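Side-chain contacts in Csc2 (Thermofilum pendens, PDB 4TXD), which probably binds CRISPR RNA as a Cas7-family subunit of a type I-D interference complex, and binds a zinc ion: residues 105-108 and 109-113; 291-295 and 296-300; 315-318 and 319-323; 342-345 and 346-349. All coordinates share one frame; numbering follows the deposited sequence.

Interaction 1. Residues 105-108 and 109-113; sequences MLQL and LREYR
Leu-106 and Arg-110, one helical turn apart, show how a partly exposed arginine can be greasy on one face and polar at its rim. The Leu-106 methyl CD2 lies over a face of the guanidinium, off its centre, with CD2 3.7 Å from Arg-110 NH2. The arginine chain, extended from CG to NE (chi3 178°), carries the group back along the helix to this leucine. At the edge, in the guanidinium plane, Gln-107 OE1 comes to 3.5 Å from Arg-110 NH1, the amide turned 63° against it. The stronger partners lie elsewhere: Arg-110 NE donates to Asn-145 OD1 and NH2, weakly, to the carbonyl of Cys-146, a zinc ligand, while Gln-107 OE1 takes a weak bond from Arg-103. With Arg-110 replaced by an alanine, Asn-145 OD1 would probably lose this donor and Leu-106 the flat group it packs on. Glu-111 OE1 is taken by His-337, and Tyr-112 OH by the carbonyl of Pro-340. Along the backbone, Leu-109 N bonds to Met-105 O at 2.8 Å and Glu-111 N to Gln-107 O at 2.9 Å, the ordinary i to i+4 ladder. Met-105 CG meets Leu-109 CD1 at 4.1 Å. Helix 94-115 thus sits between several neighbours: Met-105 rests on helices 169-174 and 252-263, Leu-108 on the latter too, and Leu-108, Leu-109 and Tyr-112 all pack against Phe-344 of helix 343-365.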
loop_
_atom_site.group_PDB
_atom_site.type_symbol
_atom_site.label_atom_id
_atom_site.label_comp_id
_atom_site.label_asym_id
_atom_site.label_seq_id
_atom_site.Cartn_x
_atom_site.Cartn_y
_atom_site.Cartn_z
ATOM N N MET A 105 5.395 1.114 5.354
ATOM C CA MET A 105 4.871 2.255 6.107
ATOM C C MET A 105 5.160 2.092 7.590
ATOM O O MET A 105 5.516 3.058 8.277
ATOM C CB MET A 105 3.362 2.435 5.892
ATOM C CG MET A 105 2.806 3.617 6.718
ATOM S SD MET A 105 1.065 4.002 6.467
ATOM C CE MET A 105 1.104 4.683 4.813
ATOM N N LEU A 106 5.052 0.875 8.065
ATOM C CA LEU A 106 5.336 0.567 9.430
ATOM C C LEU A 106 6.803 0.841 9.778
ATOM O O LEU A 106 7.116 1.332 10.844
ATOM C CB LEU A 106 4.954 -0.858 9.732
ATOM C CG LEU A 106 5.299 -1.335 11.115
ATOM C CD1 LEU A 106 4.901 -0.331 12.174
ATOM C CD2 LEU A 106 4.772 -2.704 11.433
ATOM N N GLN A 107 7.690 0.524 8.850
ATOM C CA GLN A 107 9.119 0.731 9.104
ATOM C C GLN A 107 9.409 2.228 9.106
ATOM O O GLN A 107 10.198 2.713 9.919
ATOM C CB GLN A 107 9.976 -0.016 8.070
ATOM C CG GLN A 107 11.481 -0.061 8.392
ATOM C CD GLN A 107 11.789 -0.660 9.759
ATOM O OE1 GLN A 107 11.109 -1.582 10.228
ATOM N NE2 GLN A 107 12.816 -0.124 10.413
ATOM N N LEU A 108 8.750 2.967 8.217
ATOM C CA LEU A 108 8.902 4.409 8.168
ATOM C C LEU A 108 8.377 5.026 9.466
ATOM O O LEU A 108 8.983 5.961 9.990
ATOM C CB LEU A 108 8.184 4.995 6.950
ATOM C CG LEU A 108 8.788 4.590 5.592
ATOM C CD1 LEU A 108 7.932 5.097 4.464
ATOM C CD2 LEU A 108 10.210 5.138 5.449
ATOM N N LEU A 109 7.270 4.491 9.987
ATOM C CA LEU A 109 6.715 4.953 11.268
ATOM C C LEU A 109 7.673 4.698 12.416
ATOM O O LEU A 109 7.795 5.518 13.335
ATOM C CB LEU A 109 5.371 4.273 11.574
ATOM C CG LEU A 109 4.198 4.768 10.738
ATOM C CD1 LEU A 109 3.005 3.808 10.850
ATOM C CD2 LEU A 109 3.825 6.183 11.168
ATOM N N ARG A 110 8.333 3.546 12.381
ATOM C CA ARG A 110 9.325 3.238 13.398
ATOM C C ARG A 110 10.511 4.200 13.319
ATOM O O ARG A 110 11.032 4.641 14.344
ATOM C CB ARG A 110 9.792 1.802 13.266
ATOM C CG ARG A 110 8.817 0.800 13.833
ATOM C CD ARG A 110 9.175 -0.598 13.385
ATOM N NE ARG A 110 8.281 -1.601 13.951
ATOM C CZ ARG A 110 8.113 -2.817 13.438
ATOM N NH1 ARG A 110 8.769 -3.170 12.336
ATOM N NH2 ARG A 110 7.281 -3.677 14.017
ATOM N N GLU A 111 10.920 4.546 12.105
ATOM C CA GLU A 111 12.025 5.483 11.933
ATOM C C GLU A 111 11.624 6.903 12.313
ATOM O O GLU A 111 12.456 7.688 12.786
ATOM C CB GLU A 111 12.549 5.433 10.497
ATOM C CG GLU A 111 13.312 4.131 10.221
ATOM C CD GLU A 111 13.829 4.021 8.794
ATOM O OE1 GLU A 111 13.701 4.993 8.005
ATOM O OE2 GLU A 111 14.364 2.940 8.474
ATOM N N TYR A 112 10.353 7.240 12.110
ATOM C CA TYR A 112 9.847 8.529 12.552
ATOM C C TYR A 112 9.963 8.600 14.062
ATOM O O TYR A 112 10.482 9.579 14.619
ATOM C CB TYR A 112 8.399 8.748 12.121
ATOM C CG TYR A 112 7.775 9.967 12.770
ATOM C CD1 TYR A 112 8.076 11.245 12.313
ATOM C CD2 TYR A 112 6.887 9.839 13.842
ATOM C CE1 TYR A 112 7.515 12.372 12.901
ATOM C CE2 TYR A 112 6.317 10.965 14.436
ATOM C CZ TYR A 112 6.641 12.224 13.965
ATOM O OH TYR A 112 6.092 13.347 14.545
ATOM N N ARG A 113 9.495 7.541 14.713
ATOM C CA ARG A 113 9.544 7.443 16.166
ATOM C C ARG A 113 10.960 7.639 16.692
ATOM O O ARG A 113 11.180 8.333 17.685
ATOM C CB ARG A 113 9.010 6.089 16.623
ATOM C CG ARG A 113 9.142 5.837 18.111
ATOM C CD ARG A 113 9.058 4.360 18.413
ATOM N NE ARG A 113 10.182 3.646 17.817
ATOM C CZ ARG A 113 10.145 2.383 17.406
ATOM N NH1 ARG A 113 9.024 1.676 17.514
ATOM N NH2 ARG A 113 11.229 1.831 16.874
#

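Interaction 2. Residues 291-295 and 296-300; sequences ASTTA and YDLAA
An N-cap opens helix 295-301: Thr-294, the last residue before the helix, turns its hydroxyl back onto the first turn and meets Asp-297. Thr-294 OG1 accepts from Asp-297 N at 3.1 Å, and the bond is straight, 166° at the hydrogen. The torsion that makes this possible sets OG1 between the backbone N and the carbonyl carbon (chi1 71°), facing an amide that has no earlier helical carbonyl to bond to. The carboxylate of Asp-297 folds back to the same hydroxyl, its OD2 3.1 Å from Thr-294 OG1, a weak hydrogen bond. A valine in place of Thr-294 would probably leave Asp-297 N without its capping acceptor and the carboxylate without the hydroxyl beside it. This is the usual work of a cap residue: the amides of a first turn lack a preceding helical carbonyl, and a cap side chain can supply the acceptor. Just past the cap the regular ladder takes over: Leu-298 N bonds to Thr-294 O at 3.1 Å and Ala-299 N to Ala-295 O at 3.0 Å. Next to the cap, Thr-293 crosses Leu-298 at about a right angle, with Thr-293 OG1 3.4 Å from Leu-298 CG and its methyl CG2 4.0 Å from Leu-298 CD1. Leu-298 also touches Ile-242 of strand 240-247 and Leu-314 of helix 307-321. Ala-295 and Ala-299 pack on Phe-203, while Ala-295 N donates to Asp-200 OD2 and Tyr-296 OH bonds to the amide of Glu-81.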
loop_
_atom_site.group_PDB
_atom_site.type_symbol
_atom_site.label_atom_id
_atom_site.label_comp_id
_atom_site.label_asym_id
_atom_site.label_seq_id
_atom_site.Cartn_x
_atom_site.Cartn_y
_atom_site.Cartn_z
ATOM N N ALA A 291 -12.730 4.532 -12.348
ATOM C CA ALA A 291 -11.359 4.254 -12.758
ATOM C C ALA A 291 -11.221 4.396 -14.268
ATOM O O ALA A 291 -12.155 4.112 -15.010
ATOM C CB ALA A 291 -10.948 2.859 -12.316
ATOM N N SER A 292 -10.056 4.832 -14.724
ATOM C CA SER A 292 -9.856 5.030 -16.148
ATOM C C SER A 292 -9.050 3.893 -16.779
ATOM O O SER A 292 -9.025 3.755 -18.001
ATOM C CB SER A 292 -9.173 6.373 -16.395
ATOM O OG SER A 292 -7.922 6.431 -15.732
ATOM N N THR A 293 -8.409 3.066 -15.957
ATOM C CA THR A 293 -7.564 1.993 -16.499
ATOM C C THR A 293 -7.358 0.870 -15.475
ATOM O O THR A 293 -7.922 0.922 -14.385
ATOM C CB THR A 293 -6.197 2.551 -16.977
ATOM O OG1 THR A 293 -5.485 1.531 -17.689
ATOM C CG2 THR A 293 -5.346 3.067 -15.819
ATOM N N THR A 294 -6.600 -0.163 -15.843
ATOM C CA THR A 294 -6.272 -1.252 -14.913
ATOM C C THR A 294 -4.848 -1.692 -15.180
ATOM O O THR A 294 -4.359 -1.552 -16.304
ATOM C CB THR A 294 -7.205 -2.500 -15.046
ATOM O OG1 THR A 294 -6.936 -3.189 -16.274
ATOM C CG2 THR A 294 -8.706 -2.137 -14.965
ATOM N N ALA A 295 -4.190 -2.252 -14.189
ATOM C CA ALA A 295 -2.850 -2.729 -14.378
ATOM C C ALA A 295 -2.789 -3.777 -15.493
ATOM O O ALA A 295 -1.911 -3.766 -16.290
ATOM C CB ALA A 295 -2.311 -3.302 -13.101
ATOM N N TYR A 296 -3.753 -4.666 -15.508
ATOM C CA TYR A 296 -3.844 -5.665 -16.546
ATOM C C TYR A 296 -3.850 -5.077 -17.952
ATOM O O TYR A 296 -3.122 -5.496 -18.772
ATOM C CB TYR A 296 -5.065 -6.558 -16.382
ATOM C CG TYR A 296 -5.199 -7.559 -17.505
ATOM C CD1 TYR A 296 -4.568 -8.766 -17.454
ATOM C CD2 TYR A 296 -5.921 -7.270 -18.627
ATOM C CE1 TYR A 296 -4.665 -9.662 -18.468
ATOM C CE2 TYR A 296 -6.017 -8.161 -19.654
ATOM C CZ TYR A 296 -5.388 -9.363 -19.569
ATOM O OH TYR A 296 -5.486 -10.250 -20.561
ATOM N N ASP A 297 -4.724 -4.119 -18.199
ATOM C CA ASP A 297 -4.832 -3.541 -19.517
ATOM C C ASP A 297 -3.540 -2.862 -19.924
ATOM O O ASP A 297 -3.129 -2.949 -21.027
ATOM C CB ASP A 297 -6.024 -2.593 -19.609
ATOM C CG ASP A 297 -7.326 -3.304 -19.501
ATOM O OD1 ASP A 297 -7.417 -4.438 -19.909
ATOM O OD2 ASP A 297 -8.270 -2.726 -19.017
ATOM N N LEU A 298 -2.907 -2.197 -18.984
ATOM C CA LEU A 298 -1.680 -1.506 -19.266
ATOM C C LEU A 298 -0.571 -2.479 -19.628
ATOM O O LEU A 298 0.155 -2.276 -20.544
ATOM C CB LEU A 298 -1.284 -0.628 -18.101
ATOM C CG LEU A 298 -2.200 0.561 -17.829
ATOM C CD1 LEU A 298 -1.836 1.255 -16.547
ATOM C CD2 LEU A 298 -2.139 1.533 -18.971
ATOM N N ALA A 299 -0.479 -3.548 -18.881
ATOM C CA ALA A 299 0.507 -4.557 -19.139
ATOM C C ALA A 299 0.262 -5.235 -20.481
ATOM O O ALA A 299 1.159 -5.459 -21.204
ATOM C CB ALA A 299 0.538 -5.572 -18.034
ATOM N N ALA A 300 -0.979 -5.539 -20.773
ATOM C CA ALA A 300 -1.329 -6.182 -22.022
ATOM C C ALA A 300 -0.935 -5.327 -23.212
ATOM O O ALA A 300 -0.460 -5.818 -24.180
ATOM C CB ALA A 300 -2.792 -6.532 -22.060
#

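Interaction 3. Residues 315-318 and 319-323; sequences KERL and EKLGF
The carbonyl oxygen of Leu-318 is gripped by two amides at the end of helix 307-321. Phe-323 N gives it a sound bond of 3.0 Å, and Leu-321 N adds a weak one from within the last turn, while its better acceptor is Arg-317 O, also at 3.0 Å. The chain leaves the helix at Gly-322, whose positive phi of 91°, with Gly-322 N bonded to Glu-319 O (3.0 Å) and Phe-323 N to Leu-318 O, makes a Schellman motif; a side chain there would press on the carbonyl oxygen of Leu-321. The closure carries Phe-323 back alongside Leu-318, whose methyl CD2 stands over the centre of the ring, 3.9 Å from the centroid and 9° off the normal, a CH-pi contact. Elsewhere on the helix surface carbon also covers a flat group: Leu-321 CD2 lies over a face of the Arg-317 guanidinium, 4.0 Å from Arg-317 NH1. The arginine reaches that place by a bend at its second torsion (chi2 76°), and its NE is paired with Glu-301. On the solvent side a water donates to Glu-316 O at 3.0 Å and weakly to Glu-319 OE1, so a helix carbonyl gains a second partner besides Lys-320 N. Inward, Leu-318 and Phe-323 rest on Val-56 of strand 52-61; Leu-318 also meets Leu-283, and Phe-323 Lys-286, of strand 277-288.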
loop_
_atom_site.group_PDB
_atom_site.type_symbol
_atom_site.label_atom_id
_atom_site.label_comp_id
_atom_site.label_asym_id
_atom_site.label_seq_id
_atom_site.Cartn_x
_atom_site.Cartn_y
_atom_site.Cartn_z
ATOM N N LYS A 315 4.066 6.447 -19.905
ATOM C CA LYS A 315 3.987 7.868 -19.705
ATOM C C LYS A 315 3.121 8.526 -20.748
ATOM O O LYS A 315 2.360 9.381 -20.427
ATOM C CB LYS A 315 5.358 8.487 -19.668
ATOM C CG LYS A 315 6.111 8.144 -18.412
ATOM C CD LYS A 315 7.295 9.042 -18.229
ATOM C CE LYS A 315 8.193 8.545 -17.130
ATOM N NZ LYS A 315 9.451 9.297 -16.947
ATOM N N GLU A 316 3.221 8.100 -21.995
ATOM C CA GLU A 316 2.364 8.637 -23.026
ATOM C C GLU A 316 0.917 8.231 -22.817
ATOM O O GLU A 316 0.030 9.021 -22.955
ATOM C CB GLU A 316 2.797 8.195 -24.411
ATOM C CG GLU A 316 4.260 8.368 -24.716
ATOM C CD GLU A 316 4.601 7.985 -26.138
ATOM O OE1 GLU A 316 3.851 7.230 -26.767
ATOM O OE2 GLU A 316 5.610 8.448 -26.633
ATOM N N ARG A 317 0.694 6.976 -22.496
ATOM C CA ARG A 317 -0.647 6.489 -22.294
ATOM C C ARG A 317 -1.328 7.181 -21.124
ATOM O O ARG A 317 -2.484 7.498 -21.185
ATOM C CB ARG A 317 -0.644 4.988 -22.087
ATOM C CG ARG A 317 -1.990 4.392 -21.834
ATOM C CD ARG A 317 -2.808 4.288 -23.088
ATOM N NE ARG A 317 -4.046 3.611 -22.846
ATOM C CZ ARG A 317 -5.239 4.040 -23.231
ATOM N NH1 ARG A 317 -5.384 5.172 -23.899
ATOM N NH2 ARG A 317 -6.306 3.328 -22.931
ATOM N N LEU A 318 -0.580 7.415 -20.071
ATOM C CA LEU A 318 -1.138 8.035 -18.906
ATOM C C LEU A 318 -1.535 9.471 -19.228
ATOM O O LEU A 318 -2.534 9.936 -18.789
ATOM C CB LEU A 318 -0.180 7.966 -17.737
ATOM C CG LEU A 318 0.031 6.553 -17.181
ATOM C CD1 LEU A 318 0.951 6.551 -16.008
ATOM C CD2 LEU A 318 -1.263 5.885 -16.823
ATOM N N GLU A 319 -0.729 10.137 -20.021
ATOM C CA GLU A 319 -1.058 11.497 -20.433
ATOM C C GLU A 319 -2.360 11.515 -21.217
ATOM O O GLU A 319 -3.258 12.308 -20.922
ATOM C CB GLU A 319 0.063 12.111 -21.265
ATOM C CG GLU A 319 -0.195 13.570 -21.630
ATOM C CD GLU A 319 0.882 14.144 -22.523
ATOM O OE1 GLU A 319 0.577 14.441 -23.699
ATOM O OE2 GLU A 319 2.032 14.301 -22.053
ATOM N N LYS A 320 -2.478 10.627 -22.198
ATOM C CA LYS A 320 -3.713 10.532 -22.964
ATOM C C LYS A 320 -4.921 10.201 -22.085
ATOM O O LYS A 320 -6.050 10.576 -22.409
ATOM C CB LYS A 320 -3.586 9.486 -24.074
ATOM C CG LYS A 320 -2.490 9.775 -25.081
ATOM C CD LYS A 320 -2.724 9.006 -26.375
ATOM C CE LYS A 320 -1.465 8.936 -27.229
ATOM N NZ LYS A 320 -0.453 8.000 -26.655
ATOM N N LEU A 321 -4.686 9.502 -20.977
ATOM C CA LEU A 321 -5.770 9.096 -20.083
ATOM C C LEU A 321 -6.161 10.208 -19.109
ATOM O O LEU A 321 -7.148 10.083 -18.384
ATOM C CB LEU A 321 -5.379 7.835 -19.302
ATOM C CG LEU A 321 -5.553 6.509 -20.047
ATOM C CD1 LEU A 321 -5.069 5.341 -19.194
ATOM C CD2 LEU A 321 -6.997 6.323 -20.446
ATOM N N GLY A 322 -5.380 11.283 -19.088
ATOM C CA GLY A 322 -5.694 12.428 -18.257
ATOM C C GLY A 322 -5.069 12.362 -16.879
ATOM O O GLY A 322 -5.528 13.032 -15.957
ATOM N N PHE A 323 -4.027 11.543 -16.743
ATOM C CA PHE A 323 -3.263 11.433 -15.503
ATOM C C PHE A 323 -2.318 12.611 -15.308
ATOM O O PHE A 323 -1.747 13.127 -16.265
ATOM C CB PHE A 323 -2.439 10.137 -15.484
ATOM C CG PHE A 323 -3.196 8.928 -15.011
ATOM C CD1 PHE A 323 -4.196 8.358 -15.791
ATOM C CD2 PHE A 323 -2.869 8.334 -13.796
ATOM C CE1 PHE A 323 -4.891 7.231 -15.355
ATOM C CE2 PHE A 323 -3.548 7.213 -13.349
ATOM C CZ PHE A 323 -4.567 6.657 -14.126
HETATM O O HOH W 1 0.629 11.316 -24.784
#

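Interaction 4. Residues 342-345 and 346-349; sequences GLFK and DLWR
Asp-346 leads the second segment in the first turns of helix 343-365, its CB 3.5 Å from Leu-343 O. This is a helix start whose side chains spread onto three other helices. The carboxylate of Asp-346 turns along the helix to Arg-349, three residues on, where its OD1 comes 2.6 Å from Arg-349 NH1 in a salt bridge whose hydrogen bond is bent and weak. Leu-347 follows, its N bonded to Leu-343 O at 2.8 Å. Its side chain runs beside that of Phe-344, both pointing the same way, and its methyl CD2 sits over the centre of the Phe-344 ring, 4.0 Å from the centroid and 5° off the normal. That CH-pi contact needs CG of Leu-347 swung away from its own amide nitrogen (chi1 180°). The ring's other neighbours belong to helix 94-115, while Leu-347 touches Ala-257 of helix 252-263. Trp-348 comes next: its N bonds to Phe-344 O at 3.1 Å from well above the carbonyl plane, and its indole extends away to Leu-124 and Val-128 of helix 118-134, to an edge-to-face stack with Trp-144 and to the zinc ligand Cys-168. Last in line, Arg-349 donates its amide to the carbonyl of Lys-345, whose own side chain, extended throughout, makes a cation-pi contact with Trp-123 and gives its NZ to Asn-341. The bond from Arg-349 N to Lys-345 O is nearly straight, 3.0 Å and 174°, and Arg-349 CG lies 3.5 Å from that same oxygen.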
loop_
_atom_site.group_PDB
_atom_site.type_symbol
_atom_site.label_atom_id
_atom_site.label_comp_id
_atom_site.label_asym_id
_atom_site.label_seq_id
_atom_site.Cartn_x
_atom_site.Cartn_y
_atom_site.Cartn_z
ATOM N N GLY A 342 7.660 16.966 10.376
ATOM C CA GLY A 342 7.321 16.871 8.966
ATOM C C GLY A 342 5.995 16.159 8.711
ATOM O O GLY A 342 5.143 16.068 9.598
ATOM N N LEU A 343 5.823 15.655 7.492
ATOM C CA LEU A 343 4.579 14.992 7.086
ATOM C C LEU A 343 4.084 13.888 8.037
ATOM O O LEU A 343 2.874 13.710 8.196
ATOM C CB LEU A 343 4.734 14.393 5.682
ATOM C CG LEU A 343 3.489 13.668 5.156
ATOM C CD1 LEU A 343 2.737 14.557 4.177
ATOM C CD2 LEU A 343 3.849 12.330 4.531
ATOM N N PHE A 344 4.989 13.139 8.653
ATOM C CA PHE A 344 4.538 12.003 9.461
ATOM C C PHE A 344 3.882 12.456 10.758
ATOM O O PHE A 344 3.169 11.684 11.402
ATOM C CB PHE A 344 5.683 11.032 9.758
ATOM C CG PHE A 344 5.789 9.906 8.741
ATOM C CD1 PHE A 344 5.740 10.186 7.382
ATOM C CD2 PHE A 344 5.912 8.586 9.145
ATOM C CE1 PHE A 344 5.818 9.162 6.435
ATOM C CE2 PHE A 344 5.990 7.550 8.204
ATOM C CZ PHE A 344 5.944 7.843 6.847
ATOM N N LYS A 345 4.109 13.708 11.139
ATOM C CA LYS A 345 3.374 14.275 12.257
ATOM C C LYS A 345 1.921 14.469 11.839
ATOM O O LYS A 345 0.994 14.120 12.572
ATOM C CB LYS A 345 3.994 15.602 12.709
ATOM C CG LYS A 345 3.412 16.143 14.019
ATOM C CD LYS A 345 4.006 17.517 14.347
ATOM C CE LYS A 345 3.438 18.093 15.644
ATOM N NZ LYS A 345 4.005 19.441 15.974
ATOM N N ASP A 346 1.722 15.016 10.649
ATOM C CA ASP A 346 0.377 15.232 10.161
ATOM C C ASP A 346 -0.299 13.896 9.856
ATOM O O ASP A 346 -1.514 13.768 9.991
ATOM C CB ASP A 346 0.399 16.132 8.944
ATOM C CG ASP A 346 0.976 17.492 9.261
ATOM O OD1 ASP A 346 0.527 18.100 10.253
ATOM O OD2 ASP A 346 1.893 17.937 8.544
ATOM N N LEU A 347 0.502 12.906 9.480
ATOM C CA LEU A 347 -0.006 11.558 9.254
ATOM C C LEU A 347 -0.570 10.963 10.546
ATOM O O LEU A 347 -1.646 10.362 10.560
ATOM C CB LEU A 347 1.097 10.655 8.700
ATOM C CG LEU A 347 0.695 9.203 8.420
ATOM C CD1 LEU A 347 -0.345 9.113 7.284
ATOM C CD2 LEU A 347 1.940 8.320 8.153
ATOM N N TRP A 348 0.163 11.110 11.624
ATOM C CA TRP A 348 -0.278 10.626 12.918
ATOM C C TRP A 348 -1.530 11.394 13.390
ATOM O O TRP A 348 -2.475 10.808 13.822
ATOM C CB TRP A 348 0.841 10.708 13.935
ATOM C CG TRP A 348 1.584 9.490 14.250
ATOM C CD1 TRP A 348 2.890 9.295 14.068
ATOM C CD2 TRP A 348 1.096 8.305 14.868
ATOM N NE1 TRP A 348 3.264 8.089 14.503
ATOM C CE2 TRP A 348 2.178 7.446 15.005
ATOM C CE3 TRP A 348 -0.151 7.884 15.318
ATOM C CZ2 TRP A 348 2.062 6.211 15.570
ATOM C CZ3 TRP A 348 -0.257 6.670 15.859
ATOM C CH2 TRP A 348 0.826 5.835 15.985
ATOM N N ARG A 349 -1.522 12.705 13.255
ATOM C CA ARG A 349 -2.725 13.505 13.538
ATOM C C ARG A 349 -3.942 12.980 12.776
ATOM O O ARG A 349 -5.038 12.869 13.328
ATOM C CB ARG A 349 -2.519 14.980 13.172
ATOM C CG ARG A 349 -1.678 15.807 14.151
ATOM C CD ARG A 349 -1.395 17.211 13.587
ATOM N NE ARG A 349 -2.618 17.871 13.146
ATOM C CZ ARG A 349 -2.875 18.247 11.892
ATOM N NH1 ARG A 349 -1.985 18.060 10.929
ATOM N NH2 ARG A 349 -4.030 18.825 11.601
#

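Overall arrangement
The four contacts form two touching pairs on different parts of the chain. Interactions 1 and 4 join helices 94-115 and 343-365 beside the zinc site, where Leu-108 CB lies 3.6 Å from Phe-344 CE2; interaction 1 is buried, interaction 4 partly so. Interactions 2 and 3, whose centres lie about 32 and 33 Å from that of interaction 1, bring together helices 295-301 and 307-321, with Thr-293 CB 3.7 Å from Leu-321 CD1. Chemistry follows place: interaction 1, mid-helix, and interaction 4, on the first turns of helix 343-365, combine apolar packing with polar links to neighbouring parts of the chain, whereas interaction 2 caps a helix start and interaction 3, the most solvent-exposed, closes a helix end.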